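Long-range contact in ORF 37 (Human herpesvirus 8 type M, PDB 3FHD), which cuts double- and single-stranded DNA as a metal-dependent endo- and exonuclease, processing branched viral DNA so that unit-length genomes can be packaged: residues G239-D251 and Q257-C269. Sequence-based numbering, arbitrary orientation.
Sequences GVSLDFAANVKTD and QFDPNCKVYEIKC. With MG (magnesium ion), chain E; SO4 (sulfate ion), chain B.
Phe-244 turns its ring edge onto the face of Tyr-265 in an offset edge-to-face pair, the planes 62° apart and Phe-244 CD2 3.6 Å from Tyr-265 CD2. Tyr-425 stacks on the Tyr-265 ring, and Tyr-265 OH hydrogen-bonds to His-218. Behind the rings, strands 244-245 and 262-269 pair antiparallel, Tyr-265 N giving its hydrogen to Phe-244 O. Beyond the corner, in the hairpin of strands 248-250 and 256-259, Val-248 CG2 meets the Phe-258 ring obliquely, as does Leu-242 CD1, 3.7 Å from Phe-258 CE1. At the other end of the strand pair from the hairpin lies the metal site of the PD-(D/E)XK nuclease core. With CG beside its backbone N (chi1 -63°), Asp-243 swings OD2 to 2.4 Å from the magnesium. The anti lone pair of OD2 takes a nearly straight bond from Ile-267 N at 2.7 Å. Glu-266 OE2 and Ile-267 O share the ion; Asp-243 OD2 and Glu-266 OE2 come within 3.0 Å because both bind magnesium, whose charge probably offsets their repulsion. Lys-268 NZ bridges to Glu-266 OE2 from above its carboxylate plane. Strand 262-269 pairs on its far side with strand 423-432; helix 203-217 packs against Phe-244 and Ile-267, helix 394-412 against Leu-242, Phe-258 and Glu-266.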
loop_
_atom_site.group_PDB
_atom_site.type_symbol
_atom_site.label_atom_id
_atom_site.label_comp_id
_atom_site.label_asym_id
_atom_site.label_seq_id
_atom_site.Cartn_x
_atom_site.Cartn_y
_atom_site.Cartn_z
ATOM N N GLY A 239 -3.686 -1.078 8.039
ATOM C CA GLY A 239 -2.274 -0.876 7.752
ATOM C C GLY A 239 -2.032 -0.794 6.256
ATOM O O GLY A 239 -2.843 -1.285 5.453
ATOM N N VAL A 240 -0.914 -0.193 5.875
ATOM C CA VAL A 240 -0.528 -0.052 4.485
ATOM C C VAL A 240 0.991 -0.244 4.296
ATOM O O VAL A 240 1.795 -0.104 5.255
ATOM C CB VAL A 240 -0.923 1.333 3.884
ATOM C CG1 VAL A 240 -2.417 1.655 4.095
ATOM C CG2 VAL A 240 -0.107 2.443 4.490
ATOM N N SER A 241 1.393 -0.572 3.072
ATOM C CA SER A 241 2.781 -0.278 2.704
ATOM C C SER A 241 2.689 0.742 1.555
ATOM O O SER A 241 1.682 0.780 0.823
ATOM C CB SER A 241 3.575 -1.532 2.296
ATOM O OG SER A 241 2.941 -2.166 1.209
ATOM N N LEU A 242 3.690 1.595 1.419
ATOM C CA LEU A 242 3.679 2.554 0.353
ATOM C C LEU A 242 4.661 2.147 -0.737
ATOM O O LEU A 242 5.657 1.498 -0.449
ATOM C CB LEU A 242 4.058 3.925 0.879
ATOM C CG LEU A 242 3.239 4.534 2.055
ATOM C CD1 LEU A 242 3.833 5.859 2.481
ATOM C CD2 LEU A 242 1.753 4.710 1.699
ATOM N N ASP A 243 4.395 2.556 -1.969
ATOM C CA ASP A 243 5.344 2.242 -3.051
ATOM C C ASP A 243 6.500 3.249 -3.060
ATOM O O ASP A 243 7.658 2.847 -3.143
ATOM C CB ASP A 243 4.644 2.243 -4.418
ATOM C CG ASP A 243 3.573 1.173 -4.535
ATOM O OD1 ASP A 243 3.529 0.263 -3.690
ATOM O OD2 ASP A 243 2.778 1.233 -5.477
ATOM N N PHE A 244 6.187 4.541 -3.020
ATOM C CA PHE A 244 7.198 5.607 -3.156
ATOM C C PHE A 244 6.715 6.904 -2.526
ATOM O O PHE A 244 5.534 7.213 -2.618
ATOM C CB PHE A 244 7.429 5.854 -4.659
ATOM C CG PHE A 244 8.400 6.965 -4.954
ATOM C CD1 PHE A 244 9.767 6.749 -4.897
ATOM C CD2 PHE A 244 7.941 8.237 -5.279
ATOM C CE1 PHE A 244 10.674 7.829 -5.176
ATOM C CE2 PHE A 244 8.826 9.295 -5.533
ATOM C CZ PHE A 244 10.186 9.083 -5.495
ATOM N N ALA A 245 7.632 7.685 -1.928
ATOM C CA ALA A 245 7.299 9.022 -1.445
ATOM C C ALA A 245 8.462 9.970 -1.652
ATOM O O ALA A 245 9.647 9.587 -1.529
ATOM C CB ALA A 245 6.882 8.987 0.010
ATOM N N ALA A 246 8.119 11.203 -1.980
ATOM C CA ALA A 246 9.115 12.270 -2.098
ATOM C C ALA A 246 8.976 13.218 -0.897
ATOM O O ALA A 246 7.869 13.414 -0.379
ATOM C CB ALA A 246 8.934 13.008 -3.437
ATOM N N ASN A 247 10.096 13.781 -0.431
ATOM C CA ASN A 247 10.154 14.529 0.870
ATOM C C ASN A 247 9.900 13.701 2.144
ATOM O O ASN A 247 9.157 14.124 3.038
ATOM C CB ASN A 247 9.200 15.739 0.880
ATOM C CG ASN A 247 9.562 16.796 -0.154
ATOM O OD1 ASN A 247 9.916 17.924 0.198
ATOM N ND2 ASN A 247 9.447 16.449 -1.429
ATOM N N VAL A 248 10.476 12.507 2.217
ATOM C CA VAL A 248 10.311 11.630 3.381
ATOM C C VAL A 248 11.696 11.131 3.719
ATOM O O VAL A 248 12.468 10.789 2.822
ATOM C CB VAL A 248 9.360 10.417 3.137
ATOM C CG1 VAL A 248 9.188 9.557 4.432
ATOM C CG2 VAL A 248 7.993 10.890 2.668
ATOM N N LYS A 249 12.003 11.108 5.017
ATOM C CA LYS A 249 13.354 10.823 5.514
ATOM C C LYS A 249 13.350 9.940 6.770
ATOM O O LYS A 249 12.314 9.743 7.398
ATOM C CB LYS A 249 14.109 12.137 5.781
ATOM C CG LYS A 249 13.215 13.279 6.202
ATOM C CD LYS A 249 14.015 14.530 6.476
ATOM C CE LYS A 249 13.306 15.380 7.518
ATOM N NZ LYS A 249 14.282 16.211 8.295
ATOM N N THR A 250 14.524 9.386 7.078
ATOM C CA THR A 250 14.831 8.733 8.352
ATOM C C THR A 250 15.249 9.829 9.335
ATOM O O THR A 250 15.956 10.764 8.957
ATOM C CB THR A 250 15.969 7.686 8.150
ATOM O OG1 THR A 250 15.433 6.550 7.461
ATOM C CG2 THR A 250 16.609 7.228 9.469
ATOM N N ASP A 251 14.807 9.714 10.588
ATOM C CA ASP A 251 15.150 10.691 11.624
ATOM C C ASP A 251 16.374 10.257 12.438
ATOM O O ASP A 251 17.037 9.285 12.079
ATOM C CB ASP A 251 13.931 10.968 12.516
ATOM C CG ASP A 251 13.493 9.754 13.347
ATOM O OD1 ASP A 251 14.148 8.683 13.304
ATOM O OD2 ASP A 251 12.487 9.898 14.068
ATOM N N GLN A 257 10.296 9.820 8.811
ATOM C CA GLN A 257 9.712 11.138 9.008
ATOM C C GLN A 257 9.047 11.561 7.701
ATOM O O GLN A 257 9.726 11.835 6.702
ATOM C CB GLN A 257 10.784 12.166 9.400
ATOM C CG GLN A 257 10.835 12.501 10.890
ATOM C CD GLN A 257 11.752 13.693 11.232
ATOM O OE1 GLN A 257 12.595 14.125 10.432
ATOM N NE2 GLN A 257 11.592 14.206 12.436
ATOM N N PHE A 258 7.718 11.607 7.723
ATOM C CA PHE A 258 6.934 12.197 6.658
ATOM C C PHE A 258 6.837 13.726 6.855
ATOM O O PHE A 258 6.319 14.203 7.872
ATOM C CB PHE A 258 5.521 11.599 6.658
ATOM C CG PHE A 258 5.459 10.142 6.291
ATOM C CD1 PHE A 258 5.549 9.738 4.953
ATOM C CD2 PHE A 258 5.262 9.176 7.266
ATOM C CE1 PHE A 258 5.478 8.386 4.590
ATOM C CE2 PHE A 258 5.178 7.789 6.906
ATOM C CZ PHE A 258 5.286 7.417 5.558
ATOM N N ASP A 259 7.347 14.498 5.901
ATOM C CA ASP A 259 7.112 15.944 5.891
ATOM C C ASP A 259 5.600 16.184 5.745
ATOM O O ASP A 259 4.941 15.487 4.958
ATOM C CB ASP A 259 7.860 16.590 4.717
ATOM C CG ASP A 259 7.877 18.106 4.783
ATOM O OD1 ASP A 259 8.319 18.657 5.815
ATOM O OD2 ASP A 259 7.476 18.755 3.789
ATOM N N PRO A 260 5.044 17.166 6.493
ATOM C CA PRO A 260 3.633 17.538 6.277
ATOM C C PRO A 260 3.279 17.847 4.805
ATOM O O PRO A 260 2.113 17.792 4.449
ATOM C CB PRO A 260 3.457 18.802 7.139
ATOM C CG PRO A 260 4.831 19.237 7.514
ATOM C CD PRO A 260 5.653 17.981 7.562
ATOM N N ASN A 261 4.275 18.128 3.967
ATOM C CA ASN A 261 4.064 18.353 2.537
ATOM C C ASN A 261 4.760 17.310 1.615
ATOM O O ASN A 261 5.203 17.626 0.499
ATOM C CB ASN A 261 4.538 19.749 2.174
ATOM C CG ASN A 261 3.686 20.847 2.823
ATOM O OD1 ASN A 261 2.459 20.861 2.680
ATOM N ND2 ASN A 261 4.334 21.764 3.538
ATOM N N CYS A 262 4.867 16.075 2.084
ATOM C CA CYS A 262 5.451 15.007 1.259
ATOM C C CYS A 262 4.503 14.683 0.091
ATOM O O CYS A 262 3.344 15.108 0.089
ATOM C CB CYS A 262 5.728 13.773 2.112
ATOM S SG CYS A 262 4.278 13.100 2.854
ATOM N N LYS A 263 5.006 13.977 -0.919
ATOM C CA LYS A 263 4.186 13.567 -2.053
ATOM C C LYS A 263 4.182 12.045 -2.069
ATOM O O LYS A 263 5.232 11.424 -2.103
ATOM C CB LYS A 263 4.730 14.112 -3.368
ATOM C CG LYS A 263 4.606 15.647 -3.538
ATOM C CD LYS A 263 5.104 16.089 -4.919
ATOM C CE LYS A 263 4.851 17.578 -5.194
ATOM N NZ LYS A 263 3.393 17.910 -5.087
ATOM N N VAL A 264 3.008 11.454 -1.995
ATOM C CA VAL A 264 2.932 9.981 -1.883
ATOM C C VAL A 264 2.412 9.379 -3.201
ATOM O O VAL A 264 1.360 9.799 -3.701
ATOM C CB VAL A 264 2.095 9.540 -0.625
ATOM C CG1 VAL A 264 1.960 8.014 -0.561
ATOM C CG2 VAL A 264 2.734 10.119 0.669
ATOM N N TYR A 265 3.108 8.361 -3.744
ATOM C CA TYR A 265 2.687 7.726 -5.011
ATOM C C TYR A 265 2.392 6.215 -4.896
ATOM O O TYR A 265 3.204 5.458 -4.338
ATOM C CB TYR A 265 3.748 7.905 -6.124
ATOM C CG TYR A 265 4.144 9.324 -6.497
ATOM C CD1 TYR A 265 3.820 9.852 -7.747
ATOM C CD2 TYR A 265 4.899 10.120 -5.617
ATOM C CE1 TYR A 265 4.213 11.161 -8.094
ATOM C CE2 TYR A 265 5.304 11.403 -5.960
ATOM C CZ TYR A 265 4.957 11.920 -7.193
ATOM O OH TYR A 265 5.335 13.199 -7.521
ATOM N N GLU A 266 1.210 5.809 -5.358
ATOM C CA GLU A 266 0.872 4.416 -5.554
ATOM C C GLU A 266 1.182 4.060 -7.037
ATOM O O GLU A 266 0.652 4.683 -7.930
ATOM C CB GLU A 266 -0.600 4.187 -5.215
ATOM C CG GLU A 266 -1.143 2.801 -5.529
ATOM C CD GLU A 266 -0.338 1.641 -4.907
ATOM O OE1 GLU A 266 0.105 1.688 -3.719
ATOM O OE2 GLU A 266 -0.197 0.635 -5.617
ATOM N N ILE A 267 2.022 3.057 -7.258
ATOM C CA ILE A 267 2.507 2.731 -8.612
ATOM C C ILE A 267 1.691 1.572 -9.202
ATOM O O ILE A 267 1.460 0.594 -8.515
ATOM C CB ILE A 267 4.027 2.408 -8.576
ATOM C CG1 ILE A 267 4.827 3.683 -8.320
ATOM C CG2 ILE A 267 4.508 1.682 -9.888
ATOM C CD1 ILE A 267 6.197 3.447 -7.773
ATOM N N LYS A 268 1.207 1.706 -10.448
ATOM C CA LYS A 268 0.511 0.600 -11.159
ATOM C C LYS A 268 1.156 0.430 -12.544
ATOM O O LYS A 268 1.642 1.401 -13.101
ATOM C CB LYS A 268 -0.984 0.922 -11.374
ATOM C CG LYS A 268 -1.768 1.203 -10.088
ATOM C CD LYS A 268 -1.785 -0.065 -9.225
ATOM C CE LYS A 268 -2.450 0.217 -7.884
ATOM N NZ LYS A 268 -2.262 -0.909 -6.944
ATOM N N CYS A 269 1.189 -0.776 -13.074
ATOM C CA CYS A 269 1.679 -0.973 -14.447
ATOM C C CYS A 269 0.561 -1.518 -15.300
ATOM O O CYS A 269 -0.258 -2.317 -14.807
ATOM C CB CYS A 269 2.900 -1.884 -14.458
ATOM S SG CYS A 269 4.222 -1.335 -13.399
HETATM MG MG MG E . 1.635 -0.618 -6.476
HETATM S S SO4 B . -0.830 -2.756 0.848
HETATM O O1 SO4 B . -1.903 -3.731 0.965
HETATM O O2 SO4 B . -0.722 -2.335 -0.552
HETATM O O3 SO4 B . -1.211 -1.639 1.688
HETATM O O4 SO4 B . 0.385 -3.301 1.396
HETATM O O HOH W 1 1.901 4.052 -2.239
HETATM O O HOH W 2 0.795 -1.637 -3.970
#